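PDB 1O4S: aspartate aminotransferase from Thermotoga maritima, which catalyses the transfer of an amino group from L-aspartate to 2-oxoglutarate, giving oxaloacetate and L-glutamate, with pyridoxal 5'-phosphate as cofactor. Local coordinates for residues B[44-49]-B[350-355]; B[50-55]-B[367-372]; B[127-132]-B[173-178]. All blocks are in the same frame, centred on the assembly; numbering follows the deposited sequence.

Contact 1: residues B[44-49]-B[350-355]; sequences INLTAG and VALVPG
Ile44 and Asn45 pair with Val350 and Ala351 as neighbouring parallel strands at the edge of the four-stranded mixed sheet in the small domain of this aminotransferase. The pairing rests on two backbone bonds: Ala351 N gives to Ile44 O at 3.0 Å, nearly straight at 168°, and Leu46 N returns one to Ala351 O at 2.9 Å, bent to 136°. Packing is tight in two places. One lies under the helices, where the buried Val350 and Leu352 touch helix 337-348 and Leu46 touches helix 372-386. There Leu46 CD1 reaches Val350 CG1 at 3.9 Å, the two side chains lying aslant, while Leu46 CB rests against Leu352 CD2 at the same distance. The other is the close approach of Thr47 to Ala351 and Val353.

The Asn45 amide is the looser side: the residue is partly exposed, and its flat group stands no closer to Ala351 CB than 4.0 Å, from CG. What holds that amide is its own strand end. Its chi1 of -167° sets CG anti to the backbone N, and OD1 then takes the Thr47 N-H within the carbonyl plane, forming an Asx turn. An alanine here would lose that acceptor and is likely to leave Thr47 N without its mate, freeing the turn after the strand to shift. Beyond the turn Thr47 packs against Val353, which adjoins Arg365, a residue that probably binds L-aspartate, as in related enzymes. Thr47 CG2 lies 3.4 Å from Ala351 O, and Thr47 CB 3.5 Å from Val353 CG2.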
loop_
_atom_site.group_PDB
_atom_site.type_symbol
_atom_site.label_atom_id
_atom_site.label_comp_id
_atom_site.label_asym_id
_atom_site.label_seq_id
_atom_site.Cartn_x
_atom_site.Cartn_y
_atom_site.Cartn_z
ATOM N N ILE B 44 -5.854 -26.178 18.033
ATOM C CA ILE B 44 -6.062 -26.356 16.609
ATOM C C ILE B 44 -6.781 -25.101 16.108
ATOM O O ILE B 44 -7.911 -24.818 16.481
ATOM C CB ILE B 44 -6.845 -27.656 16.291
ATOM C CG1 ILE B 44 -6.181 -28.877 16.955
ATOM C CG2 ILE B 44 -6.928 -27.870 14.779
ATOM C CD1 ILE B 44 -7.112 -30.066 17.111
ATOM N N ASN B 45 -6.102 -24.352 15.257
ATOM C CA ASN B 45 -6.548 -23.035 14.847
ATOM C C ASN B 45 -7.114 -23.130 13.455
ATOM O O ASN B 45 -6.377 -23.211 12.493
ATOM C CB ASN B 45 -5.385 -22.021 14.874
ATOM C CG ASN B 45 -5.874 -20.559 14.759
ATOM O OD1 ASN B 45 -6.703 -20.241 13.908
ATOM N ND2 ASN B 45 -5.387 -19.686 15.655
ATOM N N LEU B 46 -8.431 -23.091 13.370
ATOM C CA LEU B 46 -9.143 -23.160 12.113
ATOM C C LEU B 46 -9.722 -21.812 11.686
ATOM O O LEU B 46 -10.814 -21.754 11.102
ATOM C CB LEU B 46 -10.252 -24.191 12.255
ATOM C CG LEU B 46 -9.690 -25.516 12.747
ATOM C CD1 LEU B 46 -10.816 -26.501 12.890
ATOM C CD2 LEU B 46 -8.572 -26.025 11.813
ATOM N N THR B 47 -8.980 -20.741 11.947
ATOM C CA THR B 47 -9.396 -19.388 11.545
ATOM C C THR B 47 -8.652 -18.819 10.348
ATOM O O THR B 47 -8.992 -17.731 9.903
ATOM C CB THR B 47 -9.222 -18.371 12.702
ATOM O OG1 THR B 47 -7.835 -18.230 13.062
ATOM C CG2 THR B 47 -9.953 -18.836 13.980
ATOM N N ALA B 48 -7.644 -19.527 9.830
ATOM C CA ALA B 48 -6.768 -18.950 8.819
ATOM C C ALA B 48 -7.509 -18.453 7.590
ATOM O O ALA B 48 -8.442 -19.092 7.110
ATOM C CB ALA B 48 -5.649 -19.935 8.416
ATOM N N GLY B 49 -7.085 -17.288 7.115
ATOM C CA GLY B 49 -7.466 -16.783 5.816
ATOM C C GLY B 49 -6.434 -16.989 4.719
ATOM O O GLY B 49 -6.488 -16.279 3.696
ATOM N N VAL B 350 -10.026 -25.323 20.212
ATOM C CA VAL B 350 -10.265 -25.133 18.784
ATOM C C VAL B 350 -10.722 -23.709 18.533
ATOM O O VAL B 350 -11.665 -23.216 19.171
ATOM C CB VAL B 350 -11.330 -26.107 18.218
ATOM C CG1 VAL B 350 -11.498 -25.890 16.705
ATOM C CG2 VAL B 350 -10.962 -27.543 18.544
ATOM N N ALA B 351 -10.049 -23.065 17.586
ATOM C CA ALA B 351 -10.337 -21.698 17.186
ATOM C C ALA B 351 -11.147 -21.585 15.878
ATOM O O ALA B 351 -10.704 -21.995 14.807
ATOM C CB ALA B 351 -9.056 -20.906 17.094
ATOM N N LEU B 352 -12.348 -21.005 16.004
ATOM C CA LEU B 352 -13.193 -20.622 14.873
ATOM C C LEU B 352 -13.489 -19.113 14.908
ATOM O O LEU B 352 -13.201 -18.420 15.882
ATOM C CB LEU B 352 -14.491 -21.423 14.864
ATOM C CG LEU B 352 -14.390 -22.954 14.979
ATOM C CD1 LEU B 352 -15.730 -23.612 15.263
ATOM C CD2 LEU B 352 -13.803 -23.539 13.746
ATOM N N VAL B 353 -14.043 -18.614 13.818
ATOM C CA VAL B 353 -14.338 -17.204 13.696
ATOM C C VAL B 353 -15.856 -16.991 13.841
ATOM O O VAL B 353 -16.617 -17.569 13.105
ATOM C CB VAL B 353 -13.892 -16.664 12.345
ATOM C CG1 VAL B 353 -14.090 -15.160 12.302
ATOM C CG2 VAL B 353 -12.414 -17.032 12.073
ATOM N N PRO B 354 -16.287 -16.148 14.777
ATOM C CA PRO B 354 -17.719 -15.828 14.905
ATOM C C PRO B 354 -18.309 -15.271 13.598
ATOM O O PRO B 354 -17.727 -14.364 13.019
ATOM C CB PRO B 354 -17.737 -14.780 16.010
ATOM C CG PRO B 354 -16.484 -15.057 16.777
ATOM C CD PRO B 354 -15.461 -15.439 15.770
ATOM N N GLY B 355 -19.442 -15.826 13.151
ATOM C CA GLY B 355 -20.195 -15.298 12.017
ATOM C C GLY B 355 -20.574 -13.815 12.116
ATOM O O GLY B 355 -20.717 -13.131 11.091
#

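Contact 2: residues B[50-55]-B[367-372]; sequences EPDFPT and SFATSI
Asp52 brings its carboxylate onto the backbone of Ala369 through a chi1 of 58°, which places CG between its own backbone N and carbonyl carbon. On the other side, the phi and psi of Ala369 (-92° and 53°) fold residues 368-370 into what fits an inverse gamma turn, with a weak bond from Thr370 N to Phe368 O at 3.2 Å; just beyond, Ser371 is the N-cap of helix 372-386. The turn presents both the methyl and the carbonyl of Ala369 to the first loop. Ala369 CB lies 3.5 Å from Glu50 O and 4.1 Å from Pro51 CA, so the methyl is seated against the backbone of that loop. The carboxylate passes over the Ala369 carbonyl: Asp52 CG is 3.3 Å from Ala369 O, and Asp52 OD1 is 3.5 Å from Ala369 C. Asp52 OD2 runs on to 3.7 Å from Thr370 CA.

No hydrogen bond joins the two loops directly, and a close approach of two acceptor groups suggests that a cation compensates. Arg305 supplies it, making a salt bridge to Asp52 OD2 and a weak hydrogen bond to Phe368 O, so one guanidinium reaches both loops. The first loop also meets the second subunit: Glu50 OE1 binds Thr251 OG1 and also Tyr74 N of the second subunit, whose Lys73 NZ meets Pro51 O. Pro51 lies about 4 Å, side chain to side chain, from Lys246, the cofactor-attachment lysine, not linked here. Two loops thus meet where small domain, subunit interface and active site adjoin, as in fold-type I PLP enzymes.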
loop_
_atom_site.group_PDB
_atom_site.type_symbol
_atom_site.label_atom_id
_atom_site.label_comp_id
_atom_site.label_asym_id
_atom_site.label_seq_id
_atom_site.Cartn_x
_atom_site.Cartn_y
_atom_site.Cartn_z
ATOM N N GLU B 50 -5.489 -17.928 4.909
ATOM C CA GLU B 50 -4.439 -18.201 3.914
ATOM C C GLU B 50 -4.131 -19.684 3.819
ATOM O O GLU B 50 -4.157 -20.366 4.833
ATOM C CB GLU B 50 -3.118 -17.449 4.241
ATOM C CG GLU B 50 -2.392 -17.937 5.490
ATOM C CD GLU B 50 -1.340 -16.977 6.008
ATOM O OE1 GLU B 50 -0.737 -16.244 5.187
ATOM O OE2 GLU B 50 -1.107 -16.988 7.250
ATOM N N PRO B 51 -3.773 -20.155 2.617
ATOM C CA PRO B 51 -3.426 -21.564 2.450
ATOM C C PRO B 51 -2.200 -21.955 3.270
ATOM O O PRO B 51 -1.311 -21.138 3.563
ATOM C CB PRO B 51 -3.220 -21.715 0.928
ATOM C CG PRO B 51 -3.879 -20.519 0.334
ATOM C CD PRO B 51 -3.706 -19.418 1.338
ATOM N N ASP B 52 -2.169 -23.203 3.679
ATOM C CA ASP B 52 -1.053 -23.738 4.456
ATOM C C ASP B 52 0.002 -24.398 3.541
ATOM O O ASP B 52 0.512 -25.470 3.833
ATOM C CB ASP B 52 -1.590 -24.750 5.480
ATOM C CG ASP B 52 -2.358 -25.903 4.827
ATOM O OD1 ASP B 52 -3.159 -25.658 3.910
ATOM O OD2 ASP B 52 -2.250 -27.085 5.188
ATOM N N PHE B 53 0.232 -23.833 2.376
ATOM C CA PHE B 53 1.184 -24.380 1.445
ATOM C C PHE B 53 2.292 -23.322 1.376
ATOM O O PHE B 53 2.066 -22.150 1.662
ATOM C CB PHE B 53 0.549 -24.612 0.068
ATOM C CG PHE B 53 -0.188 -25.912 -0.057
ATOM C CD1 PHE B 53 0.249 -26.900 -0.917
ATOM C CD2 PHE B 53 -1.334 -26.153 0.687
ATOM C CE1 PHE B 53 -0.438 -28.124 -1.022
ATOM C CE2 PHE B 53 -2.013 -27.360 0.583
ATOM C CZ PHE B 53 -1.560 -28.335 -0.270
ATOM N N PRO B 54 3.497 -23.733 1.009
ATOM C CA PRO B 54 4.586 -22.770 0.808
ATOM C C PRO B 54 4.357 -22.079 -0.491
ATOM O O PRO B 54 3.531 -22.509 -1.290
ATOM C CB PRO B 54 5.861 -23.657 0.760
ATOM C CG PRO B 54 5.396 -25.053 0.394
ATOM C CD PRO B 54 3.929 -25.128 0.757
ATOM N N THR B 55 5.096 -21.007 -0.702
ATOM C CA THR B 55 5.299 -20.453 -2.032
ATOM C C THR B 55 5.859 -21.549 -2.939
ATOM O O THR B 55 6.790 -22.236 -2.546
ATOM C CB THR B 55 6.306 -19.309 -1.953
ATOM O OG1 THR B 55 5.762 -18.255 -1.169
ATOM C CG2 THR B 55 6.571 -18.740 -3.328
ATOM N N SER B 367 -12.029 -22.803 8.794
ATOM C CA SER B 367 -11.113 -22.875 7.663
ATOM C C SER B 367 -10.537 -24.251 7.619
ATOM O O SER B 367 -10.192 -24.826 8.668
ATOM C CB SER B 367 -9.952 -21.872 7.804
ATOM O OG SER B 367 -10.485 -20.576 7.910
ATOM N N PHE B 368 -10.423 -24.795 6.421
ATOM C CA PHE B 368 -9.783 -26.091 6.298
ATOM C C PHE B 368 -8.428 -26.010 5.554
ATOM O O PHE B 368 -8.097 -26.839 4.682
ATOM C CB PHE B 368 -10.741 -27.154 5.757
ATOM C CG PHE B 368 -11.517 -26.753 4.548
ATOM C CD1 PHE B 368 -10.995 -26.944 3.272
ATOM C CD2 PHE B 368 -12.809 -26.236 4.680
ATOM C CE1 PHE B 368 -11.736 -26.635 2.157
ATOM C CE2 PHE B 368 -13.544 -25.912 3.573
ATOM C CZ PHE B 368 -13.003 -26.116 2.302
ATOM N N ALA B 369 -7.662 -24.984 5.923
ATOM C CA ALA B 369 -6.268 -24.865 5.493
ATOM C C ALA B 369 -5.403 -25.521 6.564
ATOM O O ALA B 369 -4.487 -24.919 7.110
ATOM C CB ALA B 369 -5.880 -23.392 5.239
ATOM N N THR B 370 -5.744 -26.763 6.891
ATOM C CA THR B 370 -4.907 -27.632 7.705
ATOM C C THR B 370 -5.106 -29.091 7.309
ATOM O O THR B 370 -6.008 -29.436 6.550
ATOM C CB THR B 370 -5.126 -27.430 9.240
ATOM O OG1 THR B 370 -6.209 -28.229 9.711
ATOM C CG2 THR B 370 -5.596 -26.033 9.597
ATOM N N SER B 371 -4.224 -29.941 7.814
ATOM C CA SER B 371 -4.224 -31.338 7.436
ATOM C C SER B 371 -5.518 -32.058 7.852
ATOM O O SER B 371 -6.178 -31.674 8.825
ATOM C CB SER B 371 -3.025 -32.020 8.059
ATOM O OG SER B 371 -3.094 -31.901 9.455
ATOM N N ILE B 372 -5.865 -33.105 7.098
ATOM C CA ILE B 372 -6.989 -33.955 7.447
ATOM C C ILE B 372 -6.824 -34.479 8.855
ATOM O O ILE B 372 -7.809 -34.588 9.589
ATOM C CB ILE B 372 -7.194 -35.084 6.401
ATOM C CG1 ILE B 372 -7.874 -34.478 5.178
ATOM C CG2 ILE B 372 -8.082 -36.216 6.960
ATOM C CD1 ILE B 372 -8.180 -35.449 4.097
#

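Contact 3: residues B[127-132]-B[173-178]; sequences EVIVFS and GKTKAV
Phe131 and Val178 form the apolar centre, with Phe131 CE1 3.6 Å from Val178 CG1 and the ring set obliquely to it. On the same face Ile129 and Val178 run side by side, pointing the same way, Ile129 CB to Val178 CG2 4.1 Å. The valine therefore serves two neighbours with two branches: chi1 of 174° sends CG1 to the phenylalanine and leaves CG2 for the isoleucine. Farther out, Ile129 CD1 touches Thr175 CG2 at 3.9 Å, where the apolar row gives way to polar groups.

The backbone ladder is parallel, joining two adjacent strands of the seven-stranded sheet of the large domain. Ile129 N gives to Ala177 O at 3.0 Å. Between the Glu127-Thr175 and Val128-Ala177 pairs the register slips by one residue, a beta bulge at which Glu127 O accepts from Lys176 N at 2.9 Å and, weakly, from Ala177 N. At the end of the ladder Glu127 N bonds to Lys174 O, almost linear at 176° yet coming from above the carbonyl plane.

The polar edge is the Glu127 side chain, extended beyond CG so that OE1 accepts a hydrogen bond from Thr175 OG1, from above the carboxylate plane and, at 2.5 Å, very short. Thr175 OG1 is also hydrogen-bonded to Val172 N. A hydroxyl donor on this buried carboxylate, with Lys174 NZ 5.0 Å from Glu127 OE2, would probably favour the ionised form.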
loop_
_atom_site.group_PDB
_atom_site.type_symbol
_atom_site.label_atom_id
_atom_site.label_comp_id
_atom_site.label_asym_id
_atom_site.label_seq_id
_atom_site.Cartn_x
_atom_site.Cartn_y
_atom_site.Cartn_z
ATOM N N GLU B 127 -22.925 5.142 -2.921
ATOM C CA GLU B 127 -23.294 3.886 -2.275
ATOM C C GLU B 127 -22.762 2.637 -3.013
ATOM O O GLU B 127 -22.760 2.557 -4.250
ATOM C CB GLU B 127 -24.818 3.806 -2.144
ATOM C CG GLU B 127 -25.371 2.401 -1.922
ATOM C CD GLU B 127 -26.885 2.395 -1.817
ATOM O OE1 GLU B 127 -27.569 1.864 -2.739
ATOM O OE2 GLU B 127 -27.379 2.945 -0.813
ATOM N N VAL B 128 -22.305 1.670 -2.228
ATOM C CA VAL B 128 -21.939 0.360 -2.736
ATOM C C VAL B 128 -22.847 -0.654 -2.066
ATOM O O VAL B 128 -22.941 -0.674 -0.837
ATOM C CB VAL B 128 -20.457 -0.016 -2.440
ATOM C CG1 VAL B 128 -20.115 -1.362 -3.045
ATOM C CG2 VAL B 128 -19.493 1.054 -2.972
ATOM N N ILE B 129 -23.495 -1.493 -2.879
ATOM C CA ILE B 129 -24.231 -2.641 -2.361
ATOM C C ILE B 129 -23.264 -3.793 -2.106
ATOM O O ILE B 129 -22.476 -4.150 -2.989
ATOM C CB ILE B 129 -25.347 -3.037 -3.348
ATOM C CG1 ILE B 129 -26.459 -1.986 -3.283
ATOM C CG2 ILE B 129 -25.906 -4.445 -3.036
ATOM C CD1 ILE B 129 -27.356 -1.986 -4.460
ATOM N N VAL B 130 -23.296 -4.362 -0.899
ATOM C CA VAL B 130 -22.537 -5.577 -0.594
ATOM C C VAL B 130 -23.503 -6.652 -0.091
ATOM O O VAL B 130 -24.628 -6.353 0.287
ATOM C CB VAL B 130 -21.402 -5.333 0.428
ATOM C CG1 VAL B 130 -20.587 -4.102 0.029
ATOM C CG2 VAL B 130 -21.947 -5.164 1.813
ATOM N N PHE B 131 -23.053 -7.898 -0.117
ATOM C CA PHE B 131 -23.861 -9.040 0.230
ATOM C C PHE B 131 -23.264 -9.718 1.443
ATOM O O PHE B 131 -22.098 -10.100 1.425
ATOM C CB PHE B 131 -23.940 -10.010 -0.963
ATOM C CG PHE B 131 -24.572 -9.408 -2.188
ATOM C CD1 PHE B 131 -23.791 -8.985 -3.254
ATOM C CD2 PHE B 131 -25.956 -9.197 -2.240
ATOM C CE1 PHE B 131 -24.363 -8.398 -4.389
ATOM C CE2 PHE B 131 -26.545 -8.600 -3.373
ATOM C CZ PHE B 131 -25.737 -8.201 -4.453
ATOM N N SER B 132 -24.045 -9.852 2.506
ATOM C CA SER B 132 -23.597 -10.547 3.697
ATOM C C SER B 132 -24.144 -11.985 3.590
ATOM O O SER B 132 -25.127 -12.179 2.897
ATOM C CB SER B 132 -24.096 -9.843 4.955
ATOM O OG SER B 132 -25.506 -9.960 5.068
ATOM N N GLY B 173 -30.110 6.564 -6.979
ATOM C CA GLY B 173 -29.249 7.422 -7.790
ATOM C C GLY B 173 -27.782 7.399 -7.369
ATOM O O GLY B 173 -26.864 7.457 -8.190
ATOM N N LYS B 174 -27.569 7.309 -6.068
ATOM C CA LYS B 174 -26.230 7.367 -5.501
ATOM C C LYS B 174 -25.492 6.014 -5.642
ATOM O O LYS B 174 -24.282 5.986 -5.531
ATOM C CB LYS B 174 -26.305 7.835 -4.025
ATOM C CG LYS B 174 -26.624 6.721 -3.007
ATOM C CD LYS B 174 -27.408 7.208 -1.769
ATOM C CE LYS B 174 -26.510 7.773 -0.672
ATOM N NZ LYS B 174 -27.171 7.734 0.676
ATOM N N THR B 175 -26.225 4.916 -5.879
ATOM C CA THR B 175 -25.615 3.578 -6.057
ATOM C C THR B 175 -24.627 3.537 -7.222
ATOM O O THR B 175 -25.015 3.493 -8.403
ATOM C CB THR B 175 -26.641 2.468 -6.289
ATOM O OG1 THR B 175 -27.555 2.387 -5.194
ATOM C CG2 THR B 175 -25.907 1.081 -6.293
ATOM N N LYS B 176 -23.346 3.528 -6.874
ATOM C CA LYS B 176 -22.269 3.566 -7.845
ATOM C C LYS B 176 -21.719 2.169 -8.189
ATOM O O LYS B 176 -21.157 1.984 -9.251
ATOM C CB LYS B 176 -21.135 4.476 -7.300
ATOM C CG LYS B 176 -20.044 4.834 -8.328
ATOM C CD LYS B 176 -20.491 5.979 -9.272
ATOM C CE LYS B 176 -19.563 6.083 -10.531
ATOM N NZ LYS B 176 -18.223 6.790 -10.324
ATOM N N ALA B 177 -21.828 1.210 -7.280
ATOM C CA ALA B 177 -21.267 -0.109 -7.519
ATOM C C ALA B 177 -21.961 -1.206 -6.743
ATOM O O ALA B 177 -22.561 -0.968 -5.686
ATOM C CB ALA B 177 -19.738 -0.126 -7.204
ATOM N N VAL B 178 -21.902 -2.410 -7.310
ATOM C CA VAL B 178 -22.307 -3.594 -6.622
ATOM C C VAL B 178 -21.073 -4.500 -6.560
ATOM O O VAL B 178 -20.443 -4.820 -7.579
ATOM C CB VAL B 178 -23.467 -4.287 -7.323
ATOM C CG1 VAL B 178 -23.786 -5.663 -6.646
ATOM C CG2 VAL B 178 -24.702 -3.377 -7.359
#

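In the fold
From the N terminus, the chain passes first through 44-49 and, without a break, 50-55. It then builds the large domain, where contact 3 closes a short loop spanning helix 138-144, strand 148-153 and helix 164-170 and joins adjacent strands 127-132 and 175-180 of the sheet. Only much later do 350-355 and 367-372 return to close contacts 1 and 2. These two cross, since their segments alternate, and they touch through a probable hydrogen bond from Ser367 N, at the end of strand 363-367, to Leu46 O (2.8 Å). Contact 3 falls within both long loops, its centre about 29 Å from that of contact 1. The early segments are thereby tied to the C-terminal part of the small domain.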